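Local coordinates for probable zinc protease PqqL (Escherichia coli, PDB 6OFT), which probably acts as a periplasmic zinc-dependent endopeptidase of the M16 family, the chain here being the first half of the full-length protein, at residues Y20-H25 / E211-I216; G41-E46 / N163-D168; N62-W67 / S118-A123; V284-Q289 / D356-T361; N330-A335 / K444-A449. One frame throughout, in Å; residues are numbered along the deposited sequence.

Contact 1: Y20-H25 / E211-I216; sequences YMIYPH and EALALI. With PO4 (phosphate ion), chain D.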
# COMPACT_ATOMS: atom_id res chain seq x y z
N TYR A 20 0.14 -4.49 -21.11
CA TYR A 20 0.25 -3.03 -21.11
C TYR A 20 -1.05 -2.41 -20.67
O TYR A 20 -2.11 -3.02 -20.81
CB TYR A 20 0.72 -2.46 -22.46
CG TYR A 20 -0.05 -2.98 -23.66
CD1 TYR A 20 -1.25 -2.38 -24.06
CD2 TYR A 20 0.43 -4.04 -24.42
CE1 TYR A 20 -1.98 -2.87 -25.14
CE2 TYR A 20 -0.28 -4.51 -25.52
CZ TYR A 20 -1.48 -3.93 -25.88
OH TYR A 20 -2.15 -4.39 -26.98
N MET A 21 -0.96 -1.21 -20.09
CA MET A 21 -2.10 -0.43 -19.62
C MET A 21 -1.82 1.00 -19.98
O MET A 21 -0.77 1.53 -19.63
CB MET A 21 -2.30 -0.55 -18.10
CG MET A 21 -2.40 -1.97 -17.60
SD MET A 21 -2.83 -1.98 -15.86
CE MET A 21 -4.43 -2.74 -15.95
N ILE A 22 -2.72 1.59 -20.76
CA ILE A 22 -2.60 2.98 -21.23
C ILE A 22 -3.81 3.78 -20.76
O ILE A 22 -4.95 3.37 -20.97
CB ILE A 22 -2.41 3.07 -22.76
CG1 ILE A 22 -1.16 2.27 -23.23
CG2 ILE A 22 -2.35 4.56 -23.23
CD1 ILE A 22 -1.23 1.84 -24.66
N TYR A 23 -3.54 4.94 -20.15
CA TYR A 23 -4.60 5.81 -19.66
C TYR A 23 -4.29 7.25 -20.03
O TYR A 23 -3.24 7.75 -19.63
CB TYR A 23 -4.81 5.65 -18.15
CG TYR A 23 -6.13 6.23 -17.69
CD1 TYR A 23 -7.31 5.50 -17.77
CD2 TYR A 23 -6.21 7.54 -17.23
CE1 TYR A 23 -8.54 6.05 -17.41
CE2 TYR A 23 -7.44 8.11 -16.86
CZ TYR A 23 -8.60 7.36 -16.94
OH TYR A 23 -9.80 7.90 -16.57
N PRO A 24 -5.20 7.94 -20.78
CA PRO A 24 -4.93 9.34 -21.13
C PRO A 24 -5.16 10.28 -19.96
O PRO A 24 -6.09 10.07 -19.18
CB PRO A 24 -5.92 9.62 -22.26
CG PRO A 24 -7.04 8.65 -22.02
CD PRO A 24 -6.50 7.47 -21.32
N HIS A 25 -4.31 11.31 -19.83
CA HIS A 25 -4.43 12.33 -18.78
C HIS A 25 -3.69 13.58 -19.21
O HIS A 25 -2.61 13.48 -19.77
CB HIS A 25 -3.94 11.82 -17.41
CG HIS A 25 -4.48 12.64 -16.27
ND1 HIS A 25 -5.84 12.74 -16.04
CD2 HIS A 25 -3.83 13.39 -15.35
CE1 HIS A 25 -5.98 13.52 -14.98
NE2 HIS A 25 -4.80 13.94 -14.54
N GLU A 211 -0.25 6.58 -30.75
CA GLU A 211 1.14 6.86 -30.43
C GLU A 211 1.63 6.03 -29.24
O GLU A 211 2.73 5.50 -29.32
CB GLU A 211 1.35 8.36 -30.16
CG GLU A 211 2.83 8.71 -30.03
CD GLU A 211 3.18 10.13 -29.63
OE1 GLU A 211 2.33 11.04 -29.76
OE2 GLU A 211 4.34 10.33 -29.21
N ALA A 212 0.84 5.93 -28.15
CA ALA A 212 1.23 5.13 -26.97
C ALA A 212 1.33 3.65 -27.32
O ALA A 212 2.30 3.01 -26.95
CB ALA A 212 0.25 5.36 -25.83
N LEU A 213 0.35 3.09 -28.08
CA LEU A 213 0.38 1.68 -28.49
C LEU A 213 1.59 1.40 -29.40
O LEU A 213 2.21 0.34 -29.28
CB LEU A 213 -0.93 1.25 -29.18
CG LEU A 213 -2.11 1.03 -28.22
CD1 LEU A 213 -3.44 1.13 -28.93
CD2 LEU A 213 -1.97 -0.29 -27.46
N ALA A 214 1.94 2.37 -30.27
CA ALA A 214 3.09 2.23 -31.15
C ALA A 214 4.39 2.25 -30.35
O ALA A 214 5.27 1.45 -30.66
CB ALA A 214 3.09 3.33 -32.21
N LEU A 215 4.51 3.12 -29.31
CA LEU A 215 5.71 3.21 -28.45
C LEU A 215 6.02 1.85 -27.86
O LEU A 215 7.15 1.39 -27.93
CB LEU A 215 5.51 4.20 -27.28
CG LEU A 215 5.98 5.66 -27.43
CD1 LEU A 215 5.77 6.40 -26.13
CD2 LEU A 215 7.46 5.75 -27.83
N ILE A 216 4.99 1.18 -27.30
CA ILE A 216 5.07 -0.13 -26.67
C ILE A 216 5.42 -1.22 -27.67
O ILE A 216 6.39 -1.95 -27.46
CB ILE A 216 3.78 -0.44 -25.85
CG1 ILE A 216 3.63 0.55 -24.68
CG2 ILE A 216 3.73 -1.91 -25.38
CD1 ILE A 216 2.22 0.64 -24.09
P PO4 D . -8.93 12.09 -17.99
O1 PO4 D . -8.16 11.68 -16.72
O2 PO4 D . -10.49 12.18 -17.63
O3 PO4 D . -8.44 13.50 -18.56
O4 PO4 D . -8.70 10.95 -19.09
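Ile-22, on strand 19-24 next to the outermost strand 10-13 of the mixed sheet, meets Ile-216 of helix 209-220 tip to tip, with the two CD1 methyls 3.7 Å apart. This is the buried part of the contact. Ile-22 CD1 also lies 3.6 Å from Leu-213 CD2, and the second branch of the same isoleucine, CG2, rests 3.8 Å from Ala-212 CB. With chi1 at -57° and chi2 extended, CD1 reaches Leu-213 and Ile-216, while CG2 is left for the alanine. Ile-22, Ala-212 and Ile-216 are all buried, and no hydrogen bond crosses between the segments.

The solvent side is formed by Tyr-20 and Leu-213, close-packed but both partly exposed. The tyrosine side chain crosses the leucine at about a right angle, with Tyr-20 CE1 3.5 Å from Leu-213 CD2. Its CB packs on Ile-216 CD1 at 3.8 Å. Just past the end of the strand, away from the helix, His-25 ND1 donates a hydrogen bond of 2.6 Å to O1 of a phosphate ion, probably from the crystallisation liquor. Gln-373 and Arg-376 also bind this ion.

The short strand and helix segments run roughly antiparallel, at 153°. The helix covers one face of the mixed sheet, where Ile-22 and Ile-216 also touch Val-203 of strand 199-205. On the other side of strand 19-24, Met-21 and Tyr-23 pack against helix 378-391.

Contact 2: G41-E46 / N163-D168; sequences GSLQEE and NTRNLD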
# COMPACT_ATOMS: atom_id res chain seq x y z
N GLY A 41 8.52 -9.26 -6.18
CA GLY A 41 9.27 -8.53 -5.17
C GLY A 41 10.06 -9.48 -4.28
O GLY A 41 10.46 -10.56 -4.72
N SER A 42 10.27 -9.11 -3.02
CA SER A 42 11.03 -9.90 -2.06
C SER A 42 10.35 -11.20 -1.63
O SER A 42 11.06 -12.10 -1.20
CB SER A 42 11.35 -9.06 -0.82
OG SER A 42 10.15 -8.61 -0.23
N LEU A 43 8.99 -11.31 -1.71
CA LEU A 43 8.30 -12.54 -1.27
C LEU A 43 8.85 -13.80 -1.94
O LEU A 43 8.97 -14.84 -1.29
CB LEU A 43 6.77 -12.48 -1.46
CG LEU A 43 5.94 -11.47 -0.66
CD1 LEU A 43 4.51 -11.49 -1.09
CD2 LEU A 43 6.02 -11.69 0.82
N GLN A 44 9.18 -13.71 -3.23
CA GLN A 44 9.63 -14.84 -4.05
C GLN A 44 11.07 -15.27 -3.84
O GLN A 44 11.46 -16.32 -4.37
CB GLN A 44 9.39 -14.56 -5.53
CG GLN A 44 7.93 -14.27 -5.86
CD GLN A 44 6.95 -15.36 -5.47
OE1 GLN A 44 7.22 -16.55 -5.59
NE2 GLN A 44 5.78 -14.95 -5.00
N GLU A 45 11.86 -14.50 -3.07
CA GLU A 45 13.27 -14.81 -2.80
C GLU A 45 13.42 -16.13 -2.03
O GLU A 45 12.67 -16.39 -1.09
CB GLU A 45 13.91 -13.69 -1.97
CG GLU A 45 14.05 -12.35 -2.67
CD GLU A 45 14.45 -11.21 -1.75
OE1 GLU A 45 14.39 -11.37 -0.51
OE2 GLU A 45 14.85 -10.15 -2.28
N GLU A 46 14.43 -16.93 -2.42
CA GLU A 46 14.77 -18.16 -1.71
C GLU A 46 15.52 -17.76 -0.43
O GLU A 46 15.94 -16.61 -0.31
CB GLU A 46 15.63 -19.09 -2.59
CG GLU A 46 14.90 -19.68 -3.79
CD GLU A 46 13.60 -20.42 -3.53
OE1 GLU A 46 13.47 -21.09 -2.48
OE2 GLU A 46 12.69 -20.33 -4.39
N ASN A 163 2.42 -15.12 10.98
CA ASN A 163 1.97 -16.13 10.00
C ASN A 163 1.87 -15.62 8.55
O ASN A 163 1.13 -16.19 7.76
CB ASN A 163 0.65 -16.77 10.44
CG ASN A 163 0.69 -17.42 11.80
OD1 ASN A 163 1.72 -17.89 12.27
ND2 ASN A 163 -0.45 -17.45 12.46
N THR A 164 2.66 -14.59 8.18
CA THR A 164 2.70 -14.10 6.80
C THR A 164 4.08 -14.46 6.23
O THR A 164 5.04 -14.55 6.98
CB THR A 164 2.51 -12.57 6.72
OG1 THR A 164 3.60 -11.93 7.33
CG2 THR A 164 1.22 -12.09 7.35
N ARG A 165 4.19 -14.59 4.89
CA ARG A 165 5.50 -14.78 4.25
C ARG A 165 6.30 -13.44 4.36
O ARG A 165 7.53 -13.45 4.46
CB ARG A 165 5.31 -15.24 2.79
CG ARG A 165 6.56 -15.23 1.92
CD ARG A 165 7.58 -16.30 2.26
NE ARG A 165 8.49 -16.45 1.13
CZ ARG A 165 9.29 -17.49 0.94
NH1 ARG A 165 9.33 -18.49 1.82
NH2 ARG A 165 10.06 -17.56 -0.14
N ASN A 166 5.56 -12.30 4.39
CA ASN A 166 6.04 -10.92 4.55
C ASN A 166 6.93 -10.77 5.78
O ASN A 166 7.89 -9.98 5.75
CB ASN A 166 4.85 -9.95 4.65
CG ASN A 166 3.94 -10.00 3.45
OD1 ASN A 166 3.28 -11.00 3.20
ND2 ASN A 166 3.91 -8.93 2.66
N LEU A 167 6.61 -11.51 6.87
CA LEU A 167 7.39 -11.46 8.11
C LEU A 167 8.87 -11.84 7.84
O LEU A 167 9.78 -11.18 8.33
CB LEU A 167 6.76 -12.39 9.18
CG LEU A 167 7.49 -12.54 10.55
CD1 LEU A 167 7.38 -11.25 11.40
CD2 LEU A 167 6.94 -13.74 11.33
N ASP A 168 9.10 -12.86 7.03
CA ASP A 168 10.43 -13.38 6.71
C ASP A 168 11.09 -12.76 5.45
O ASP A 168 12.18 -13.20 5.06
CB ASP A 168 10.32 -14.91 6.53
CG ASP A 168 9.84 -15.60 7.80
OD1 ASP A 168 10.59 -15.58 8.79
OD2 ASP A 168 8.72 -16.16 7.79
O HOH W 1 11.11 -20.14 -0.27
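Arg-165 grips the carbonyl oxygen of Leu-43 and so joins two loops of the M16 peptidase domain. One follows strand 31-38 and leads to helix 52-59, which carries the predicted zinc ligands His-54 and His-58. The other follows helix 148-160.

Along 163-168, Thr-164 comes first with an ST motif: its OG1 accepts from the backbone N of Leu-167 at 3.1 Å. This bond lies within the turn that presents the next two residues to Leu-43. Arg-165 follows. Its CG is anti to the backbone N (chi1 169°) and the chain bends at chi2, bringing the guanidinium side-on to the carbonyl. NE donates to Leu-43 O at 2.9 Å and NH2 donates to the same oxygen at 3.1 Å. The oxygen lies in the guanidinium plane, and the two bonds restrict how the group can turn. A cation-pi contact with Trp-234 adds a further partner. NH2 also donates to a water at 2.8 Å, and that water makes a weak bond to Glu-46 OE1.

The neighbouring carboxylate of Glu-45 is held by Gly-51 N and Ala-53 N, just before and within the first turn of helix 52-59. Asn-166 comes next in sequence. Its side chain meets Leu-43 obliquely, and one methyl does the touching: Leu-43 CD2 lies 3.7 Å from both Asn-166 N and Asn-166 OD1.

Contact 3: N62-W67 / S118-A123; sequences NGTKTW and SEWSNA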
# COMPACT_ATOMS: atom_id res chain seq x y z
N ASN A 62 23.12 0.41 -13.33
CA ASN A 62 24.57 0.28 -13.33
C ASN A 62 25.15 -0.58 -14.47
O ASN A 62 26.30 -1.02 -14.38
CB ASN A 62 25.06 -0.22 -11.95
CG ASN A 62 24.86 0.84 -10.89
OD1 ASN A 62 25.63 1.80 -10.78
ND2 ASN A 62 23.81 0.69 -10.11
N GLY A 63 24.41 -0.74 -15.55
CA GLY A 63 24.91 -1.45 -16.71
C GLY A 63 23.94 -2.32 -17.48
O GLY A 63 23.32 -3.23 -16.93
N THR A 64 23.84 -2.05 -18.78
CA THR A 64 23.05 -2.85 -19.73
C THR A 64 23.99 -3.10 -20.91
O THR A 64 25.09 -2.53 -20.94
CB THR A 64 21.72 -2.18 -20.16
OG1 THR A 64 21.96 -1.13 -21.09
CG2 THR A 64 20.84 -1.71 -18.99
N LYS A 65 23.57 -3.94 -21.87
CA LYS A 65 24.32 -4.29 -23.07
C LYS A 65 24.76 -3.04 -23.86
O LYS A 65 25.94 -2.93 -24.18
CB LYS A 65 23.49 -5.25 -23.94
CG LYS A 65 24.12 -5.61 -25.29
CD LYS A 65 23.20 -6.42 -26.21
CE LYS A 65 22.12 -5.62 -26.90
NZ LYS A 65 20.87 -5.55 -26.10
N THR A 66 23.84 -2.11 -24.16
CA THR A 66 24.15 -0.89 -24.91
C THR A 66 24.73 0.22 -24.02
O THR A 66 25.54 1.03 -24.48
CB THR A 66 22.93 -0.42 -25.72
OG1 THR A 66 22.35 -1.55 -26.37
CG2 THR A 66 23.27 0.66 -26.77
N TRP A 67 24.31 0.26 -22.74
CA TRP A 67 24.72 1.29 -21.79
C TRP A 67 25.48 0.72 -20.56
O TRP A 67 24.91 0.66 -19.47
CB TRP A 67 23.50 2.15 -21.38
CG TRP A 67 22.81 2.81 -22.55
CD1 TRP A 67 23.24 3.91 -23.24
CD2 TRP A 67 21.60 2.38 -23.19
NE1 TRP A 67 22.39 4.17 -24.29
CE2 TRP A 67 21.38 3.24 -24.28
CE3 TRP A 67 20.71 1.31 -22.97
CZ2 TRP A 67 20.27 3.10 -25.13
CZ3 TRP A 67 19.62 1.17 -23.81
CH2 TRP A 67 19.41 2.05 -24.88
N SER A 118 13.47 -1.39 -22.68
CA SER A 118 13.67 -2.65 -23.40
C SER A 118 14.90 -3.43 -22.85
O SER A 118 14.82 -4.65 -22.68
CB SER A 118 13.83 -2.38 -24.89
OG SER A 118 13.77 -3.59 -25.61
N GLU A 119 15.99 -2.73 -22.53
CA GLU A 119 17.21 -3.30 -21.97
C GLU A 119 17.10 -3.62 -20.49
O GLU A 119 17.75 -4.55 -20.03
CB GLU A 119 18.43 -2.43 -22.27
CG GLU A 119 18.62 -2.26 -23.76
CD GLU A 119 20.03 -2.50 -24.25
OE1 GLU A 119 20.98 -2.39 -23.44
OE2 GLU A 119 20.18 -2.79 -25.46
N TRP A 120 16.27 -2.88 -19.72
CA TRP A 120 16.09 -3.24 -18.32
C TRP A 120 15.35 -4.58 -18.27
O TRP A 120 15.59 -5.38 -17.37
CB TRP A 120 15.28 -2.16 -17.59
CG TRP A 120 16.06 -0.93 -17.21
CD1 TRP A 120 17.41 -0.81 -17.11
CD2 TRP A 120 15.51 0.34 -16.85
NE1 TRP A 120 17.75 0.46 -16.69
CE2 TRP A 120 16.59 1.18 -16.50
CE3 TRP A 120 14.20 0.85 -16.76
CZ2 TRP A 120 16.41 2.50 -16.08
CZ3 TRP A 120 14.02 2.16 -16.33
CH2 TRP A 120 15.11 2.97 -15.99
N SER A 121 14.45 -4.83 -19.27
CA SER A 121 13.65 -6.04 -19.38
C SER A 121 14.44 -7.35 -19.51
O SER A 121 14.00 -8.36 -18.95
CB SER A 121 12.66 -5.92 -20.53
OG SER A 121 11.72 -4.89 -20.27
N ASN A 122 15.57 -7.36 -20.26
CA ASN A 122 16.37 -8.58 -20.50
C ASN A 122 17.88 -8.37 -20.80
O ASN A 122 18.56 -9.35 -21.11
CB ASN A 122 15.73 -9.40 -21.65
CG ASN A 122 15.94 -8.83 -23.04
OD1 ASN A 122 16.26 -7.65 -23.23
ND2 ASN A 122 15.81 -9.68 -24.04
N ALA A 123 18.39 -7.12 -20.77
CA ALA A 123 19.79 -6.90 -21.17
C ALA A 123 20.69 -6.25 -20.10
O ALA A 123 21.77 -5.75 -20.44
CB ALA A 123 19.85 -6.11 -22.47
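One carboxylate, that of Glu-119, takes four hydrogen bonds from three consecutive residues, Thr-64, Lys-65 and Thr-66. Each oxygen accepts two of them. Glu-119 OE1 takes Thr-64 OG1 at 2.8 Å on its anti side. The same oxygen uses its syn lone pair for Thr-66 N, at 3.0 Å and an almost straight angle of 173°. Glu-119 OE2 is met from opposite faces of its plane: Thr-66 OG1 comes to 2.7 Å, and Lys-65 NZ to 2.9 Å in a salt bridge. The lysine chain is bent at chi3 and chi4, which curls its ammonium back over the carboxylate.

Thr-64 OG1 also accepts from Trp-67 N, 3.2 Å away, in an ST motif. Its chi1 of 75° places OG1 between the backbone N and the carbonyl carbon, within reach of both partners. Trp-67 crosses the glutamate at about a right angle, its CZ3 lying 3.6 Å from Glu-119 CG. A backbone bond from Lys-65 N to Ala-123 O (2.9 Å) adds a second tie between the segments.

The loop follows helix 52-59 of the predicted zinc site, and the side chain of Trp-120 is about 9 Å from that of Glu-57, the predicted proton acceptor. Four donors, one of them an ammonium, would be expected to stabilise the ionised form of buried Glu-119. They also hold its carboxylate against rotation, so the glutamate and the loop's own bonds together hold the turn against the helix.

Contact 4: V284-Q289 / D356-T361; sequences VQLFNQ and DDVKST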
# COMPACT_ATOMS: atom_id res chain seq x y z
N VAL A 284 -15.04 2.00 9.72
CA VAL A 284 -13.84 2.79 10.00
C VAL A 284 -14.22 4.28 10.01
O VAL A 284 -13.94 4.97 11.00
CB VAL A 284 -12.70 2.44 8.97
CG1 VAL A 284 -11.68 3.57 8.80
CG2 VAL A 284 -12.01 1.13 9.35
N GLN A 285 -14.91 4.76 8.95
CA GLN A 285 -15.34 6.15 8.86
C GLN A 285 -16.31 6.55 9.98
O GLN A 285 -16.16 7.64 10.54
CB GLN A 285 -15.94 6.49 7.49
CG GLN A 285 -16.27 7.99 7.36
CD GLN A 285 -16.59 8.45 5.96
OE1 GLN A 285 -16.39 7.73 4.98
NE2 GLN A 285 -17.09 9.68 5.85
N LEU A 286 -17.28 5.69 10.31
CA LEU A 286 -18.27 5.98 11.35
C LEU A 286 -17.60 6.15 12.71
O LEU A 286 -17.95 7.08 13.45
CB LEU A 286 -19.36 4.90 11.37
CG LEU A 286 -20.41 4.97 10.26
CD1 LEU A 286 -21.06 3.63 10.07
CD2 LEU A 286 -21.48 6.02 10.56
N PHE A 287 -16.58 5.30 13.02
CA PHE A 287 -15.80 5.40 14.25
C PHE A 287 -15.12 6.78 14.30
O PHE A 287 -15.23 7.48 15.30
CB PHE A 287 -14.74 4.28 14.30
CG PHE A 287 -13.91 4.30 15.56
CD1 PHE A 287 -12.77 5.11 15.66
CD2 PHE A 287 -14.26 3.51 16.65
CE1 PHE A 287 -12.00 5.12 16.83
CE2 PHE A 287 -13.49 3.53 17.82
CZ PHE A 287 -12.37 4.34 17.90
N ASN A 288 -14.42 7.15 13.20
CA ASN A 288 -13.71 8.42 13.01
C ASN A 288 -14.64 9.60 13.21
O ASN A 288 -14.28 10.54 13.92
CB ASN A 288 -13.05 8.48 11.62
CG ASN A 288 -11.87 7.56 11.50
OD1 ASN A 288 -11.37 7.08 12.51
ND2 ASN A 288 -11.40 7.28 10.28
N GLN A 289 -15.82 9.55 12.56
CA GLN A 289 -16.89 10.55 12.62
C GLN A 289 -17.31 10.77 14.08
O GLN A 289 -17.19 11.89 14.56
CB GLN A 289 -18.08 10.12 11.72
CG GLN A 289 -19.30 11.04 11.75
CD GLN A 289 -20.28 10.74 10.64
OE1 GLN A 289 -21.31 10.07 10.85
NE2 GLN A 289 -20.01 11.24 9.44
N ASP A 356 -26.59 7.55 7.07
CA ASP A 356 -27.10 8.42 6.00
C ASP A 356 -26.17 9.60 5.74
O ASP A 356 -26.01 9.98 4.59
CB ASP A 356 -28.53 8.92 6.30
CG ASP A 356 -29.66 7.94 6.05
OD1 ASP A 356 -29.44 6.95 5.31
OD2 ASP A 356 -30.76 8.15 6.60
N ASP A 357 -25.55 10.16 6.80
CA ASP A 357 -24.59 11.25 6.62
C ASP A 357 -23.27 10.76 5.99
O ASP A 357 -22.71 11.47 5.17
CB ASP A 357 -24.32 11.99 7.93
CG ASP A 357 -23.42 13.21 7.76
OD1 ASP A 357 -23.84 14.17 7.08
OD2 ASP A 357 -22.30 13.19 8.30
N VAL A 358 -22.78 9.57 6.36
CA VAL A 358 -21.55 9.01 5.77
C VAL A 358 -21.75 8.78 4.26
O VAL A 358 -20.94 9.26 3.47
CB VAL A 358 -21.03 7.77 6.55
CG1 VAL A 358 -20.22 6.82 5.66
CG2 VAL A 358 -20.19 8.22 7.74
N LYS A 359 -22.87 8.13 3.87
CA LYS A 359 -23.23 7.88 2.48
C LYS A 359 -23.37 9.17 1.65
O LYS A 359 -22.69 9.30 0.63
CB LYS A 359 -24.52 7.04 2.40
CG LYS A 359 -24.34 5.60 2.86
CD LYS A 359 -25.66 4.88 2.76
CE LYS A 359 -25.55 3.44 3.15
NZ LYS A 359 -26.86 2.77 2.99
N SER A 360 -24.23 10.12 2.09
CA SER A 360 -24.45 11.39 1.38
C SER A 360 -23.19 12.24 1.19
O SER A 360 -23.04 12.83 0.11
CB SER A 360 -25.55 12.21 2.05
OG SER A 360 -25.14 12.75 3.30
N THR A 361 -22.29 12.31 2.19
CA THR A 361 -21.04 13.09 2.08
C THR A 361 -20.01 12.43 1.16
O THR A 361 -19.23 13.12 0.50
CB THR A 361 -20.44 13.42 3.46
OG1 THR A 361 -20.19 12.21 4.16
CG2 THR A 361 -21.31 14.36 4.27
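Val-358 fits among Gln-285, Leu-286 and Gln-289 in a helix-helix packing of the M16 inactive domain. The short segments of helix 271-296 and helix 352-371 cross at 109°, their axes 10.6 Å apart.

The valine comes from the direction opposite to Gln-285. Its CG2 methyl lies 3.9 Å from Gln-285 NE2, while CG1 approaches the amide carbon CD. The polar end of this glutamine is held from outside the segments: its OE1 bonds to Arg-362 NH1. Leu-286 meets the valine obliquely, CD2 being 3.8 Å from Val-358 CG2. Leu-286 also packs on Phe-350, and Val-358 on Met-282 of helix 271-296.

Gln-289, one turn on from Gln-285, also stretches out toward helix 352-371. Its CG is anti to the backbone N (chi1 177°), and the chain remains extended beyond CG. The amide therefore reaches both Val-358 and Asp-357. Its plane is turned 44° from that of the Asp-357 carboxylate. Gln-289 and Asp-357 both touch Phe-468 near the end of the modelled chain. On the amide, NE2 of Gln-289 lies 3.5 Å from Val-358 CG2 and 3.2 Å from Asp-357 OD2.

Contact 5: N330-A335 / K444-A449; sequences NMQDAA and KALSPA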
# COMPACT_ATOMS: atom_id res chain seq x y z
N ASN A 330 -1.02 11.19 29.67
CA ASN A 330 -2.26 10.69 30.25
C ASN A 330 -2.75 9.44 29.52
O ASN A 330 -3.68 9.49 28.71
CB ASN A 330 -3.31 11.81 30.35
CG ASN A 330 -2.83 13.08 31.05
OD1 ASN A 330 -1.85 13.09 31.82
ND2 ASN A 330 -3.52 14.19 30.79
N MET A 331 -2.10 8.30 29.82
CA MET A 331 -2.42 6.99 29.22
C MET A 331 -3.78 6.45 29.65
O MET A 331 -4.44 5.78 28.86
CB MET A 331 -1.29 5.97 29.46
CG MET A 331 0.09 6.43 28.96
SD MET A 331 0.15 6.90 27.21
CE MET A 331 0.24 5.30 26.44
N GLN A 332 -4.20 6.76 30.89
CA GLN A 332 -5.49 6.31 31.44
C GLN A 332 -6.67 6.92 30.69
O GLN A 332 -7.61 6.21 30.35
CB GLN A 332 -5.57 6.59 32.95
CG GLN A 332 -6.64 5.76 33.67
CD GLN A 332 -6.25 4.31 33.81
OE1 GLN A 332 -5.22 3.97 34.40
NE2 GLN A 332 -7.07 3.43 33.26
N ASP A 333 -6.59 8.23 30.39
CA ASP A 333 -7.63 8.94 29.67
C ASP A 333 -7.79 8.46 28.24
O ASP A 333 -8.92 8.38 27.75
CB ASP A 333 -7.41 10.47 29.73
CG ASP A 333 -7.69 11.08 31.10
OD1 ASP A 333 -7.31 12.25 31.31
OD2 ASP A 333 -8.28 10.38 31.95
N ALA A 334 -6.66 8.14 27.57
CA ALA A 334 -6.63 7.61 26.21
C ALA A 334 -7.33 6.25 26.17
O ALA A 334 -8.24 6.05 25.36
CB ALA A 334 -5.19 7.47 25.73
N ALA A 335 -6.94 5.34 27.09
CA ALA A 335 -7.50 4.00 27.23
C ALA A 335 -9.01 4.11 27.53
O ALA A 335 -9.80 3.43 26.86
CB ALA A 335 -6.79 3.25 28.35
N LYS A 444 2.90 5.38 33.24
CA LYS A 444 1.45 5.56 33.13
C LYS A 444 0.75 4.54 32.22
O LYS A 444 -0.46 4.33 32.35
CB LYS A 444 1.09 7.00 32.73
CG LYS A 444 1.06 7.92 33.95
CD LYS A 444 0.89 9.38 33.62
CE LYS A 444 0.85 10.24 34.86
NZ LYS A 444 0.58 11.66 34.52
N ALA A 445 1.52 3.87 31.32
CA ALA A 445 0.98 2.85 30.41
C ALA A 445 0.28 1.72 31.17
O ALA A 445 0.77 1.29 32.22
CB ALA A 445 2.09 2.30 29.52
N LEU A 446 -0.88 1.28 30.67
CA LEU A 446 -1.65 0.23 31.32
C LEU A 446 -1.02 -1.13 31.03
O LEU A 446 -0.64 -1.40 29.89
CB LEU A 446 -3.11 0.24 30.84
CG LEU A 446 -4.10 1.24 31.47
CD1 LEU A 446 -3.84 2.69 31.01
CD2 LEU A 446 -5.52 0.88 31.08
N SER A 447 -0.92 -1.99 32.06
CA SER A 447 -0.44 -3.36 31.89
C SER A 447 -1.62 -4.18 31.30
O SER A 447 -2.76 -3.71 31.37
CB SER A 447 0.01 -3.94 33.23
OG SER A 447 1.13 -3.24 33.74
N PRO A 448 -1.41 -5.39 30.71
CA PRO A 448 -2.55 -6.12 30.10
C PRO A 448 -3.75 -6.43 31.00
O PRO A 448 -4.88 -6.49 30.49
CB PRO A 448 -1.89 -7.41 29.60
CG PRO A 448 -0.47 -7.03 29.38
CD PRO A 448 -0.13 -6.08 30.46
N ALA A 449 -3.54 -6.66 32.32
CA ALA A 449 -4.65 -6.98 33.22
C ALA A 449 -5.54 -5.75 33.43
O ALA A 449 -6.76 -5.89 33.48
CB ALA A 449 -4.14 -7.50 34.56
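This is a mainly apolar contact between the first turn of helix 331-348 and the short link joining helix 439-444 to helix 448-459. Leu-446 and Met-331 make the largest contributions, and no hydrogen bond crosses between the segments. Both methyls of Leu-446 touch the helix. Its CD2 lies 3.8 Å from Ala-335 CB and 3.7 Å from Gln-332 NE2, while CD1 sits 3.8 Å from Met-331 O. The leucine and Gln-332 side chains cross at about a right angle. The glutamine chain bends at chi2 (72°), which brings its amide across the leucine methyls.

Met-331 touches the end of the preceding helix with the base of its side chain. CB is 3.4 Å from Lys-444 O, and CG is 3.8 Å from Ala-445 N. The methionine side chain also packs on Gln-434 and Val-436 of strand 430-436. Toward the solvent side, Lys-444 and Asn-330 run side by side in the same direction, with NZ of the lysine 3.9 Å from OD1 of the asparagine.

Leu-446 O accepts from Gln-434 NE2, and Ala-445 packs on Ile-246 of strand 242-248. The arrangement is a helix start and an interhelical link packed together beside the five-stranded mixed sheet of an alpha+beta M16 domain.

From the N terminus, contact 1 opens at strand 19-24 and closes at helix 209-220. Its long loop encloses contact 2, which joins the loop before helix 52-59 to the loop after helix 148-160. Contact 2 in turn encloses contact 3, which ties the loop after helix 52-59 to helix 107-122. Contacts 1 and 3 lie in the half with the six-stranded sheet; contact 2 lies where this half meets strand 303-314 of the other. Contact 4 then joins helix 271-296 to helix 352-371, and contact 5 joins the start of helix 331-348 to the link before helix 448-459. These two cross, since 330-335 falls between 284-289 and 356-361. Their nearest atoms are about 9 Å apart.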